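Local coordinates for protein glycogen synthase (Cyanobacterium sp. CLg1, PDB 6GNF) that belongs to the bacterial glycogen and starch synthases, glycosyltransferases of the two-domain GT-B fold, and here holds adenosine-5'-diphosphate together with a glycan, at residues C342-D347 against Q381-G386; I350-F355 against A422-C427; A371-K376 against D401-A406. All blocks are in the same frame, centred on the assembly; numbering follows the deposited sequence.

Contact 1: residues C342-D347 against Q381-G386; sequences CGLTVD and QVVILG. With ADP (adenosine-5'-diphosphate), chain F.
In the nucleotide-binding, Rossmann-like domain of this GT-B protein, the loop that follows helix 327-341 lays C342, L344 and T345 over Q381 and V383 on the parallel strand 381-385. G343, with positive phi, terminates the helix in a Schellman motif, and the chain turns there so that the residues on either side of it both direct their side chains at the strand. SG of C342 meets CG1 of V383 at 3.9 Å, while CD1 of L344 touches CG2 of the same valine at 3.8 Å. CG2 is shared, since SG of C342 also comes near it. L344 and Q381 run past one another in opposite senses, with L344 CD1 3.6 Å from Q381 OE1. Beyond CG the glutamine is extended (chi2 176°), which carries its amide out to the loop backbone: Q381 NE2 donates to T345 O over 3.0 Å, nearly straight at 164°, on a lone pair and within the carbonyl plane. The other end of the amide, OE1, accepts from Q339 NE2 of helix 327-341, so both ends are engaged and the rotation of the group is fixed. At the end of the strand and just beyond it, L385 and G386 meet the adenine of ADP: L385 CD2 lies 3.7 Å from ADP N1 and G386 CA lies 3.6 Å from ADP N6.

Contact 2: residues I350-F355 against A422-C427; sequences IPLFGF and AGADYC
P351 touches two residues of the second segment: its CA lies 3.3 Å from D425 OD2, and its CB sits at the edge of the Y426 ring, near the ring plane. L352 then makes three of the four hydrogen bonds. Its N donates to D425 OD2 (3.0 Å), reaching the oxygen on its anti side and somewhat out of the carboxylate plane. Its O is gripped twice, by Y426 N at 3.0 Å and by D425 N at 3.0 Å, the second bond being the more bent (135°). With CG anti to the backbone N (chi1 -166°), the leucine sends CD2 to within 3.6 Å of A424 CB. F353 and Y426 pair in parallel register, and their rings form an offset stack with centroids 4.9 Å apart and planes inclined at 23°; L503 and A502 of helix 485-503 pack against this aromatic pair. G354, paired with C427, continues the ladder, its N donating to Y426 O over 2.9 Å, and a further backbone bond links G354 with L428. Strands 352-356 and 426-429 are thereby joined at the middle of the parallel sheet. D425 OD2 also has a salt bridge to K335 NZ. One aspartate oxygen thus serves both L352 N and K335 NZ; in this buried setting the lysine would be expected to favour the anionic carboxylate.

Contact 3: residues A371-K376 against D401-A406; sequences AMPKLK and DKYPFA
The Y403 ring is held between two aliphatic groups: M372 CB stands over the centre of one face, and CG of K402, the residue before the tyrosine, lies over the opposite face, toward the rim. Y403 and F405 both belong to a type I beta turn, Y403 to A406, that links helix 390-402 to the edge strand 406-409 within the beta-alpha-beta crossover from strand 381-385; the turn packs on the short helix 372-375. M372 CB makes a close CH-pi contact, 3.4 Å from the Y403 ring centroid. The F405 ring has Y403 CB over one face and M372 O at its edge, in plane, while L375 CB and K376 CB approach it obliquely. F405 has CG between its backbone N and carbonyl carbon (chi1 61°), which sets the ring against the helix, with CE1 3.8 Å from L375 CB and CE2 3.7 Å from K376 CB. No hydrogen bond crosses the contact; rings, aliphatic carbons and the M372 sulfur make most of it. M372, bent at chi2, makes Met-aromatic contacts with both rings, its SD 4.6 Å from the Y403 centroid and 5.0 Å from that of F405. The same SD atom also rests 3.7 Å from A406 CB.

In the fold
Followed from the N terminus, the chain leaves helix 327-341 and opens contact 1 at 342-347, then contact 2 at 350-355 and contact 3 at 371-376. Contact 1 closes first, tying the loop after that helix to strand 381-385, and so crosses both of the others. Contact 3 closes next, at 401-406, setting helix 372-375 on the turn before strand 406-409, wholly within the longer loop that contact 2 completes by joining strands 352-356 and 426-429. In the parallel sheet, four of six strands lie in the order 406-409, 381-385, 352-356, 426-429. Contacts 1 and 2 meet between the middle two; contacts 1 and 3 meet where V382 N probably bonds to F405 O. Contacts 2 and 3 do not touch.

Contact 1: residues C342-D347 against Q381-G386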
ATOM      1  N   CYS A 342       9.526  21.576  14.543  1.00 89.34           N
ATOM      2  CA  CYS A 342       8.206  21.965  14.052  1.00 88.34           C
ATOM      3  C   CYS A 342       7.759  23.340  14.539  1.00 90.78           C
ATOM      4  O   CYS A 342       6.655  23.778  14.236  1.00 93.84           O
ATOM      5  CB  CYS A 342       7.184  20.904  14.467  1.00 86.60           C
ATOM      6  SG  CYS A 342       7.481  19.289  13.697  1.00 83.34           S
ATOM      7  N   GLY A 343       8.613  24.027  15.287  1.00 91.62           N
ATOM      8  CA  GLY A 343       8.282  25.345  15.822  1.00 92.89           C
ATOM      9  C   GLY A 343       7.322  25.311  17.000  1.00 93.40           C
ATOM     10  O   GLY A 343       6.724  26.330  17.340  1.00 92.57           O
ATOM     11  N   LEU A 344       7.190  24.152  17.639  1.00 92.60           N
ATOM     12  CA  LEU A 344       6.280  23.985  18.772  1.00 93.32           C
ATOM     13  C   LEU A 344       7.001  24.247  20.082  1.00 95.43           C
ATOM     14  O   LEU A 344       8.218  24.087  20.163  1.00 96.20           O
ATOM     15  CB  LEU A 344       5.718  22.562  18.789  1.00 91.91           C
ATOM     16  CG  LEU A 344       5.062  22.097  17.488  1.00 90.22           C
ATOM     17  CD1 LEU A 344       4.701  20.621  17.567  1.00 87.97           C
ATOM     18  CD2 LEU A 344       3.834  22.943  17.182  1.00 91.44           C
ATOM     19  N   THR A 345       6.240  24.599  21.116  1.00 98.18           N
ATOM     20  CA  THR A 345       6.813  24.824  22.442  1.00100.18           C
ATOM     21  C   THR A 345       7.516  23.548  22.890  1.00100.10           C
ATOM     22  O   THR A 345       6.942  22.456  22.834  1.00 99.95           O
ATOM     23  CB  THR A 345       5.752  25.221  23.497  1.00101.68           C
ATOM     24  OG1 THR A 345       4.965  26.321  23.023  1.00102.41           O
ATOM     25  CG2 THR A 345       6.401  25.593  24.828  1.00104.60           C
ATOM     26  N   VAL A 346       8.768  23.692  23.312  1.00101.47           N
ATOM     27  CA  VAL A 346       9.566  22.560  23.746  1.00100.10           C
ATOM     28  C   VAL A 346       9.229  22.220  25.191  1.00101.65           C
ATOM     29  O   VAL A 346       9.535  22.982  26.103  1.00106.95           O
ATOM     30  CB  VAL A 346      11.065  22.852  23.609  1.00 99.90           C
ATOM     31  CG1 VAL A 346      11.883  21.717  24.210  1.00 99.69           C
ATOM     32  CG2 VAL A 346      11.420  23.069  22.146  1.00 98.25           C
ATOM     33  N   ASP A 347       8.599  21.067  25.381  1.00100.94           N
ATOM     34  CA  ASP A 347       8.189  20.597  26.695  1.00102.53           C
ATOM     35  C   ASP A 347       7.823  19.125  26.575  1.00101.97           C
ATOM     36  O   ASP A 347       6.803  18.792  25.973  1.00100.21           O
ATOM     37  CB  ASP A 347       6.983  21.397  27.198  1.00104.20           C
ATOM     38  CG  ASP A 347       6.488  20.929  28.566  1.00105.31           C
ATOM     39  OD1 ASP A 347       6.984  19.914  29.099  1.00105.89           O
ATOM     40  OD2 ASP A 347       5.583  21.590  29.116  1.00104.81           O
ATOM     41  N   GLN A 381      -0.183  18.441  21.450  1.00 81.80           N
ATOM     42  CA  GLN A 381       0.417  18.935  20.222  1.00 80.55           C
ATOM     43  C   GLN A 381       0.105  17.973  19.086  1.00 77.78           C
ATOM     44  O   GLN A 381      -0.086  16.781  19.315  1.00 75.55           O
ATOM     45  CB  GLN A 381       1.924  19.118  20.401  1.00 80.72           C
ATOM     46  CG  GLN A 381       2.268  20.328  21.258  1.00 83.36           C
ATOM     47  CD  GLN A 381       3.754  20.477  21.522  1.00 83.90           C
ATOM     48  OE1 GLN A 381       4.562  19.685  21.040  1.00 83.24           O
ATOM     49  NE2 GLN A 381       4.118  21.493  22.301  1.00 86.85           N
ATOM     50  N   VAL A 382       0.019  18.507  17.869  1.00 77.26           N
ATOM     51  CA  VAL A 382      -0.278  17.703  16.687  1.00 76.15           C
ATOM     52  C   VAL A 382       0.670  18.063  15.557  1.00 75.65           C
ATOM     53  O   VAL A 382       0.839  19.233  15.221  1.00 78.33           O
ATOM     54  CB  VAL A 382      -1.724  17.912  16.181  1.00 76.71           C
ATOM     55  CG1 VAL A 382      -1.995  17.033  14.967  1.00 75.22           C
ATOM     56  CG2 VAL A 382      -2.728  17.620  17.286  1.00 78.59           C
ATOM     57  N   VAL A 383       1.279  17.046  14.966  1.00 74.24           N
ATOM     58  CA  VAL A 383       2.141  17.230  13.810  1.00 73.79           C
ATOM     59  C   VAL A 383       1.574  16.403  12.670  1.00 71.49           C
ATOM     60  O   VAL A 383       1.226  15.240  12.867  1.00 69.25           O
ATOM     61  CB  VAL A 383       3.586  16.802  14.117  1.00 73.56           C
ATOM     62  CG1 VAL A 383       4.462  16.963  12.888  1.00 72.97           C
ATOM     63  CG2 VAL A 383       4.134  17.625  15.274  1.00 76.71           C
ATOM     64  N   ILE A 384       1.458  17.016  11.491  1.00 72.63           N
ATOM     65  CA  ILE A 384       0.819  16.382  10.337  1.00 71.66           C
ATOM     66  C   ILE A 384       1.717  16.457   9.104  1.00 70.01           C
ATOM     67  O   ILE A 384       2.087  17.541   8.666  1.00 71.92           O
ATOM     68  CB  ILE A 384      -0.521  17.064  10.002  1.00 73.43           C
ATOM     69  CG1 ILE A 384      -1.352  17.305  11.260  1.00 75.06           C
ATOM     70  CG2 ILE A 384      -1.310  16.217   9.015  1.00 72.47           C
ATOM     71  CD1 ILE A 384      -2.513  18.249  11.042  1.00 78.59           C
ATOM     72  N   LEU A 385       2.058  15.300   8.551  1.00 68.95           N
ATOM     73  CA  LEU A 385       2.939  15.218   7.391  1.00 69.33           C
ATOM     74  C   LEU A 385       2.256  14.444   6.264  1.00 67.60           C
ATOM     75  O   LEU A 385       1.888  13.290   6.446  1.00 64.32           O
ATOM     76  CB  LEU A 385       4.252  14.529   7.784  1.00 69.69           C
ATOM     77  CG  LEU A 385       5.265  14.242   6.667  1.00 70.35           C
ATOM     78  CD1 LEU A 385       5.804  15.542   6.079  1.00 72.14           C
ATOM     79  CD2 LEU A 385       6.401  13.368   7.178  1.00 70.59           C
ATOM     80  N   GLY A 386       2.128  15.070   5.094  1.00 69.70           N
ATOM     81  CA  GLY A 386       1.479  14.434   3.946  1.00 68.71           C
ATOM     82  C   GLY A 386       1.445  15.260   2.669  1.00 71.38           C
ATOM     83  O   GLY A 386       1.627  16.472   2.699  1.00 74.34           O
TER
HETATM   84  PB  ADP F 601      -0.785   3.589   2.178  1.00 64.14           P
HETATM   85  O1B ADP F 601      -2.272   3.344   2.221  1.00 64.43           O
HETATM   86  O2B ADP F 601      -0.001   2.418   1.653  1.00 64.53           O
HETATM   87  O3B ADP F 601      -0.413   4.929   1.604  1.00 60.91           O
HETATM   88  PA  ADP F 601       0.537   2.661   4.566  1.00 84.47           P
HETATM   89  O1A ADP F 601       0.219   1.210   4.230  1.00 69.12           O
HETATM   90  O2A ADP F 601       0.536   3.146   6.010  1.00 82.66           O
HETATM   91  O3A ADP F 601      -0.419   3.682   3.747  1.00 74.64           O
HETATM   92  O5' ADP F 601       1.978   3.028   3.933  1.00 84.56           O
HETATM   93  C5' ADP F 601       2.353   4.382   3.654  1.00 81.96           C
HETATM   94  C4' ADP F 601       3.856   4.504   3.873  1.00 81.16           C
HETATM   95  O4' ADP F 601       4.382   5.722   3.341  1.00 75.86           O
HETATM   96  C3' ADP F 601       4.178   4.507   5.353  1.00 81.16           C
HETATM   97  O3' ADP F 601       5.319   3.667   5.552  1.00 85.18           O
HETATM   98  C2' ADP F 601       4.455   5.956   5.683  1.00 76.78           C
HETATM   99  O2' ADP F 601       5.462   6.013   6.689  1.00 80.62           O
HETATM  100  C1' ADP F 601       4.923   6.555   4.368  1.00 75.05           C
HETATM  101  N9  ADP F 601       4.491   7.951   4.080  1.00 73.68           N
HETATM  102  C8  ADP F 601       3.253   8.358   3.728  1.00 74.67           C
HETATM  103  N7  ADP F 601       3.220   9.700   3.503  1.00 71.25           N
HETATM  104  C5  ADP F 601       4.464  10.169   3.701  1.00 70.72           C
HETATM  105  C6  ADP F 601       5.142  11.480   3.637  1.00 69.42           C
HETATM  106  N6  ADP F 601       4.467  12.599   3.308  1.00 72.60           N
HETATM  107  N1  ADP F 601       6.460  11.532   3.923  1.00 70.28           N
HETATM  108  C2  ADP F 601       7.165  10.439   4.259  1.00 70.62           C
HETATM  109  N3  ADP F 601       6.609   9.215   4.334  1.00 72.08           N
HETATM  110  C4  ADP F 601       5.296   9.014   4.070  1.00 71.99           C

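Contact 2: residues I350-F355 against A422-C427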
ATOM      1  N   ILE A 350       4.061  17.641  27.408  1.00 96.49           N
ATOM      2  CA  ILE A 350       2.860  17.845  26.596  1.00 94.21           C
ATOM      3  C   ILE A 350       2.711  16.672  25.635  1.00 89.59           C
ATOM      4  O   ILE A 350       3.610  16.432  24.831  1.00 85.75           O
ATOM      5  CB  ILE A 350       2.926  19.155  25.787  1.00 95.70           C
ATOM      6  CG1 ILE A 350       2.935  20.356  26.736  1.00 99.52           C
ATOM      7  CG2 ILE A 350       1.737  19.266  24.839  1.00 94.60           C
ATOM      8  CD1 ILE A 350       3.369  21.649  26.081  1.00101.58           C
ATOM      9  N   PRO A 351       1.575  15.947  25.704  1.00 88.74           N
ATOM     10  CA  PRO A 351       1.410  14.786  24.823  1.00 85.94           C
ATOM     11  C   PRO A 351       1.347  15.199  23.358  1.00 83.24           C
ATOM     12  O   PRO A 351       0.628  16.138  23.019  1.00 83.06           O
ATOM     13  CB  PRO A 351       0.078  14.178  25.278  1.00 86.73           C
ATOM     14  CG  PRO A 351      -0.665  15.301  25.909  1.00 88.96           C
ATOM     15  CD  PRO A 351       0.371  16.198  26.519  1.00 90.07           C
ATOM     16  N   LEU A 352       2.091  14.495  22.507  1.00 80.51           N
ATOM     17  CA  LEU A 352       2.194  14.849  21.097  1.00 78.59           C
ATOM     18  C   LEU A 352       1.637  13.746  20.207  1.00 74.95           C
ATOM     19  O   LEU A 352       1.996  12.583  20.357  1.00 74.21           O
ATOM     20  CB  LEU A 352       3.652  15.132  20.731  1.00 79.22           C
ATOM     21  CG  LEU A 352       3.878  15.832  19.384  1.00 79.17           C
ATOM     22  CD1 LEU A 352       5.095  16.736  19.444  1.00 81.40           C
ATOM     23  CD2 LEU A 352       4.033  14.847  18.239  1.00 77.42           C
ATOM     24  N   PHE A 353       0.761  14.136  19.280  1.00 72.94           N
ATOM     25  CA  PHE A 353       0.176  13.238  18.282  1.00 70.69           C
ATOM     26  C   PHE A 353       0.802  13.492  16.914  1.00 68.99           C
ATOM     27  O   PHE A 353       0.955  14.638  16.501  1.00 69.84           O
ATOM     28  CB  PHE A 353      -1.330  13.480  18.168  1.00 71.14           C
ATOM     29  CG  PHE A 353      -2.112  13.053  19.375  1.00 72.62           C
ATOM     30  CD1 PHE A 353      -2.260  13.903  20.456  1.00 74.63           C
ATOM     31  CD2 PHE A 353      -2.720  11.805  19.418  1.00 71.78           C
ATOM     32  CE1 PHE A 353      -2.990  13.515  21.568  1.00 76.73           C
ATOM     33  CE2 PHE A 353      -3.450  11.407  20.527  1.00 73.76           C
ATOM     34  CZ  PHE A 353      -3.587  12.263  21.604  1.00 75.79           C
ATOM     35  N   GLY A 354       1.155  12.423  16.208  1.00 66.82           N
ATOM     36  CA  GLY A 354       1.764  12.534  14.885  1.00 65.59           C
ATOM     37  C   GLY A 354       0.973  11.807  13.809  1.00 64.83           C
ATOM     38  O   GLY A 354       0.550  10.667  14.003  1.00 64.38           O
ATOM     39  N   PHE A 355       0.779  12.470  12.671  1.00 65.44           N
ATOM     40  CA  PHE A 355       0.142  11.857  11.507  1.00 65.01           C
ATOM     41  C   PHE A 355       1.103  11.874  10.326  1.00 63.53           C
ATOM     42  O   PHE A 355       1.746  12.884  10.048  1.00 66.76           O
ATOM     43  CB  PHE A 355      -1.147  12.600  11.137  1.00 65.98           C
ATOM     44  CG  PHE A 355      -1.731  12.178   9.813  1.00 65.35           C
ATOM     45  CD1 PHE A 355      -1.286  12.746   8.627  1.00 64.48           C
ATOM     46  CD2 PHE A 355      -2.727  11.210   9.752  1.00 65.50           C
ATOM     47  CE1 PHE A 355      -1.815  12.355   7.407  1.00 64.70           C
ATOM     48  CE2 PHE A 355      -3.266  10.824   8.539  1.00 64.18           C
ATOM     49  CZ  PHE A 355      -2.807  11.397   7.364  1.00 63.63           C
ATOM     50  N   ALA A 422       9.588   8.682  16.102  1.00 72.94           N
ATOM     51  CA  ALA A 422      10.362   8.556  17.326  1.00 73.66           C
ATOM     52  C   ALA A 422       9.917   9.562  18.380  1.00 74.38           C
ATOM     53  O   ALA A 422       9.761   9.218  19.554  1.00 73.67           O
ATOM     54  CB  ALA A 422      11.842   8.733  17.027  1.00 75.38           C
ATOM     55  N   GLY A 423       9.660  10.796  17.955  1.00 73.24           N
ATOM     56  CA  GLY A 423       9.401  11.893  18.886  1.00 72.39           C
ATOM     57  C   GLY A 423       7.996  11.934  19.448  1.00 71.38           C
ATOM     58  O   GLY A 423       7.793  12.350  20.588  1.00 75.84           O
ATOM     59  N   ALA A 424       7.023  11.527  18.643  1.00 68.76           N
ATOM     60  CA  ALA A 424       5.624  11.575  19.047  1.00 68.96           C
ATOM     61  C   ALA A 424       5.328  10.551  20.134  1.00 69.49           C
ATOM     62  O   ALA A 424       5.955   9.491  20.192  1.00 69.24           O
ATOM     63  CB  ALA A 424       4.712  11.335  17.852  1.00 66.57           C
ATOM     64  N   ASP A 425       4.347  10.864  20.973  1.00 69.72           N
ATOM     65  CA  ASP A 425       3.843   9.916  21.960  1.00 69.58           C
ATOM     66  C   ASP A 425       2.817   8.999  21.330  1.00 69.22           C
ATOM     67  O   ASP A 425       2.709   7.830  21.697  1.00 69.73           O
ATOM     68  CB  ASP A 425       3.206  10.666  23.113  1.00 70.62           C
ATOM     69  CG  ASP A 425       4.193  11.533  23.830  1.00 71.96           C
ATOM     70  OD1 ASP A 425       5.274  11.007  24.153  1.00 71.55           O
ATOM     71  OD2 ASP A 425       3.891  12.726  24.066  1.00 72.84           O
ATOM     72  N   TYR A 426       2.055   9.549  20.386  1.00 68.87           N
ATOM     73  CA  TYR A 426       0.961   8.829  19.759  1.00 68.16           C
ATOM     74  C   TYR A 426       1.031   8.905  18.233  1.00 66.69           C
ATOM     75  O   TYR A 426       1.387   9.935  17.670  1.00 66.50           O
ATOM     76  CB  TYR A 426      -0.368   9.393  20.260  1.00 69.09           C
ATOM     77  CG  TYR A 426      -0.554   9.247  21.756  1.00 70.78           C
ATOM     78  CD1 TYR A 426      -0.832   8.009  22.319  1.00 71.44           C
ATOM     79  CD2 TYR A 426      -0.437  10.342  22.607  1.00 73.03           C
ATOM     80  CE1 TYR A 426      -0.998   7.861  23.687  1.00 74.08           C
ATOM     81  CE2 TYR A 426      -0.598  10.208  23.979  1.00 75.97           C
ATOM     82  CZ  TYR A 426      -0.882   8.967  24.519  1.00 76.98           C
ATOM     83  OH  TYR A 426      -1.053   8.835  25.889  1.00 78.65           O
ATOM     84  N   CYS A 427       0.669   7.802  17.585  1.00 66.16           N
ATOM     85  CA  CYS A 427       0.554   7.729  16.130  1.00 66.33           C
ATOM     86  C   CYS A 427      -0.927   7.756  15.747  1.00 65.60           C
ATOM     87  O   CYS A 427      -1.663   6.808  16.000  1.00 64.92           O
ATOM     88  CB  CYS A 427       1.215   6.453  15.626  1.00 65.09           C
ATOM     89  SG  CYS A 427       0.932   6.117  13.887  1.00 68.39           S
TER

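Contact 3: residues A371-K376 against D401-A406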
ATOM      1  N   ALA A 371     -10.668  19.346  12.903  1.00 82.77           N
ATOM      2  CA  ALA A 371     -10.798  19.144  14.347  1.00 83.75           C
ATOM      3  C   ALA A 371     -10.105  20.213  15.189  1.00 85.79           C
ATOM      4  O   ALA A 371     -10.300  20.252  16.404  1.00 87.06           O
ATOM      5  CB  ALA A 371     -10.264  17.770  14.729  1.00 81.55           C
ATOM      6  N   MET A 372      -9.310  21.075  14.552  1.00 87.23           N
ATOM      7  CA  MET A 372      -8.441  22.020  15.272  1.00 89.17           C
ATOM      8  C   MET A 372      -9.154  22.892  16.307  1.00 91.79           C
ATOM      9  O   MET A 372      -8.656  23.032  17.424  1.00 93.19           O
ATOM     10  CB  MET A 372      -7.664  22.903  14.288  1.00 89.68           C
ATOM     11  CG  MET A 372      -6.591  22.156  13.511  1.00 87.98           C
ATOM     12  SD  MET A 372      -5.168  21.722  14.535  1.00 87.14           S
ATOM     13  CE  MET A 372      -4.529  20.303  13.648  1.00 84.16           C
ATOM     14  N   PRO A 373     -10.326  23.458  15.959  1.00 94.36           N
ATOM     15  CA  PRO A 373     -11.034  24.279  16.950  1.00 97.14           C
ATOM     16  C   PRO A 373     -11.330  23.531  18.251  1.00 97.61           C
ATOM     17  O   PRO A 373     -11.226  24.117  19.329  1.00100.89           O
ATOM     18  CB  PRO A 373     -12.335  24.658  16.233  1.00 98.51           C
ATOM     19  CG  PRO A 373     -12.017  24.548  14.779  1.00 97.57           C
ATOM     20  CD  PRO A 373     -11.047  23.414  14.671  1.00 93.85           C
ATOM     21  N   LYS A 374     -11.659  22.244  18.153  1.00 96.00           N
ATOM     22  CA  LYS A 374     -11.944  21.431  19.336  1.00 96.44           C
ATOM     23  C   LYS A 374     -10.686  20.892  20.019  1.00 94.79           C
ATOM     24  O   LYS A 374     -10.742  20.474  21.171  1.00 95.39           O
ATOM     25  CB  LYS A 374     -12.843  20.250  18.970  1.00 96.79           C
ATOM     26  CG  LYS A 374     -14.267  20.630  18.586  1.00100.48           C
ATOM     27  CD  LYS A 374     -15.242  19.521  18.962  1.00101.96           C
ATOM     28  CE  LYS A 374     -16.648  19.789  18.451  1.00104.53           C
ATOM     29  NZ  LYS A 374     -16.792  19.354  17.036  1.00104.21           N
ATOM     30  N   LEU A 375      -9.576  20.841  19.295  1.00 93.95           N
ATOM     31  CA  LEU A 375      -8.361  20.203  19.814  1.00 94.53           C
ATOM     32  C   LEU A 375      -7.652  21.000  20.908  1.00 97.36           C
ATOM     33  O   LEU A 375      -7.013  20.421  21.796  1.00 95.82           O
ATOM     34  CB  LEU A 375      -7.379  19.906  18.677  1.00 92.25           C
ATOM     35  CG  LEU A 375      -7.752  18.752  17.744  1.00 90.72           C
ATOM     36  CD1 LEU A 375      -6.716  18.623  16.638  1.00 89.51           C
ATOM     37  CD2 LEU A 375      -7.894  17.441  18.503  1.00 90.27           C
ATOM     38  N   LYS A 376      -7.755  22.323  20.859  1.00101.04           N
ATOM     39  CA  LYS A 376      -7.056  23.159  21.834  1.00104.52           C
ATOM     40  C   LYS A 376      -7.433  22.787  23.270  1.00106.76           C
ATOM     41  O   LYS A 376      -6.607  22.877  24.178  1.00103.78           O
ATOM     42  CB  LYS A 376      -7.324  24.646  21.588  1.00108.23           C
ATOM     43  CG  LYS A 376      -6.281  25.530  22.246  1.00111.52           C
ATOM     44  CD  LYS A 376      -6.395  26.990  21.843  1.00116.49           C
ATOM     45  CE  LYS A 376      -5.165  27.763  22.299  1.00118.95           C
ATOM     46  NZ  LYS A 376      -5.409  29.228  22.406  1.00122.69           N
ATOM     47  N   ASP A 401      -0.533  28.920  11.769  1.00103.10           N
ATOM     48  CA  ASP A 401      -0.907  30.317  11.977  1.00107.58           C
ATOM     49  C   ASP A 401      -2.001  30.453  13.026  1.00107.99           C
ATOM     50  O   ASP A 401      -1.826  31.151  14.022  1.00107.37           O
ATOM     51  CB  ASP A 401      -1.375  30.944  10.663  1.00109.68           C
ATOM     52  CG  ASP A 401      -0.283  30.986   9.622  1.00109.49           C
ATOM     53  OD1 ASP A 401       0.739  31.657   9.879  1.00112.24           O
ATOM     54  OD2 ASP A 401      -0.444  30.349   8.560  1.00107.44           O
ATOM     55  N   LYS A 402      -3.133  29.799  12.780  1.00106.66           N
ATOM     56  CA  LYS A 402      -4.285  29.857  13.687  1.00108.46           C
ATOM     57  C   LYS A 402      -4.081  29.005  14.948  1.00105.59           C
ATOM     58  O   LYS A 402      -4.617  29.326  16.011  1.00106.15           O
ATOM     59  CB  LYS A 402      -5.573  29.409  12.960  1.00110.14           C
ATOM     60  CG  LYS A 402      -6.874  29.506  13.761  1.00113.09           C
ATOM     61  CD  LYS A 402      -7.574  30.850  13.623  1.00117.25           C
ATOM     62  CE  LYS A 402      -9.007  30.766  14.129  1.00119.12           C
ATOM     63  NZ  LYS A 402      -9.610  32.113  14.317  1.00124.37           N
ATOM     64  N   TYR A 403      -3.330  27.915  14.828  1.00103.06           N
ATOM     65  CA  TYR A 403      -3.187  26.959  15.929  1.00101.54           C
ATOM     66  C   TYR A 403      -1.714  26.733  16.273  1.00101.17           C
ATOM     67  O   TYR A 403      -1.009  26.029  15.536  1.00 99.30           O
ATOM     68  CB  TYR A 403      -3.873  25.645  15.554  1.00 99.51           C
ATOM     69  CG  TYR A 403      -5.298  25.864  15.116  1.00 99.18           C
ATOM     70  CD1 TYR A 403      -6.300  26.098  16.052  1.00100.34           C
ATOM     71  CD2 TYR A 403      -5.642  25.875  13.767  1.00 97.94           C
ATOM     72  CE1 TYR A 403      -7.610  26.321  15.661  1.00101.18           C
ATOM     73  CE2 TYR A 403      -6.949  26.096  13.364  1.00 99.25           C
ATOM     74  CZ  TYR A 403      -7.928  26.319  14.318  1.00100.91           C
ATOM     75  OH  TYR A 403      -9.224  26.538  13.931  1.00104.13           O
ATOM     76  N   PRO A 404      -1.247  27.330  17.393  1.00102.60           N
ATOM     77  CA  PRO A 404       0.171  27.271  17.757  1.00101.87           C
ATOM     78  C   PRO A 404       0.635  25.877  18.188  1.00 99.80           C
ATOM     79  O   PRO A 404       1.805  25.539  18.004  1.00100.30           O
ATOM     80  CB  PRO A 404       0.280  28.271  18.917  1.00105.34           C
ATOM     81  CG  PRO A 404      -1.074  28.300  19.532  1.00105.82           C
ATOM     82  CD  PRO A 404      -2.053  28.014  18.426  1.00105.42           C
ATOM     83  N   PHE A 405      -0.286  25.071  18.717  1.00 98.54           N
ATOM     84  CA  PHE A 405       0.020  23.704  19.165  1.00 94.66           C
ATOM     85  C   PHE A 405       0.132  22.693  18.021  1.00 90.96           C
ATOM     86  O   PHE A 405       0.428  21.528  18.262  1.00 90.25           O
ATOM     87  CB  PHE A 405      -1.037  23.219  20.163  1.00 95.09           C
ATOM     88  CG  PHE A 405      -2.432  23.168  19.598  1.00 95.33           C
ATOM     89  CD1 PHE A 405      -2.881  22.043  18.916  1.00 92.87           C
ATOM     90  CD2 PHE A 405      -3.295  24.248  19.746  1.00 96.44           C
ATOM     91  CE1 PHE A 405      -4.163  21.996  18.391  1.00 93.34           C
ATOM     92  CE2 PHE A 405      -4.574  24.209  19.220  1.00 97.50           C
ATOM     93  CZ  PHE A 405      -5.010  23.081  18.544  1.00 96.28           C
ATOM     94  N   ALA A 406      -0.094  23.135  16.787  1.00 89.82           N
ATOM     95  CA  ALA A 406      -0.112  22.229  15.648  1.00 87.49           C
ATOM     96  C   ALA A 406       0.811  22.703  14.547  1.00 86.23           C
ATOM     97  O   ALA A 406       1.094  23.890  14.436  1.00 88.45           O
ATOM     98  CB  ALA A 406      -1.531  22.089  15.112  1.00 87.88           C
TER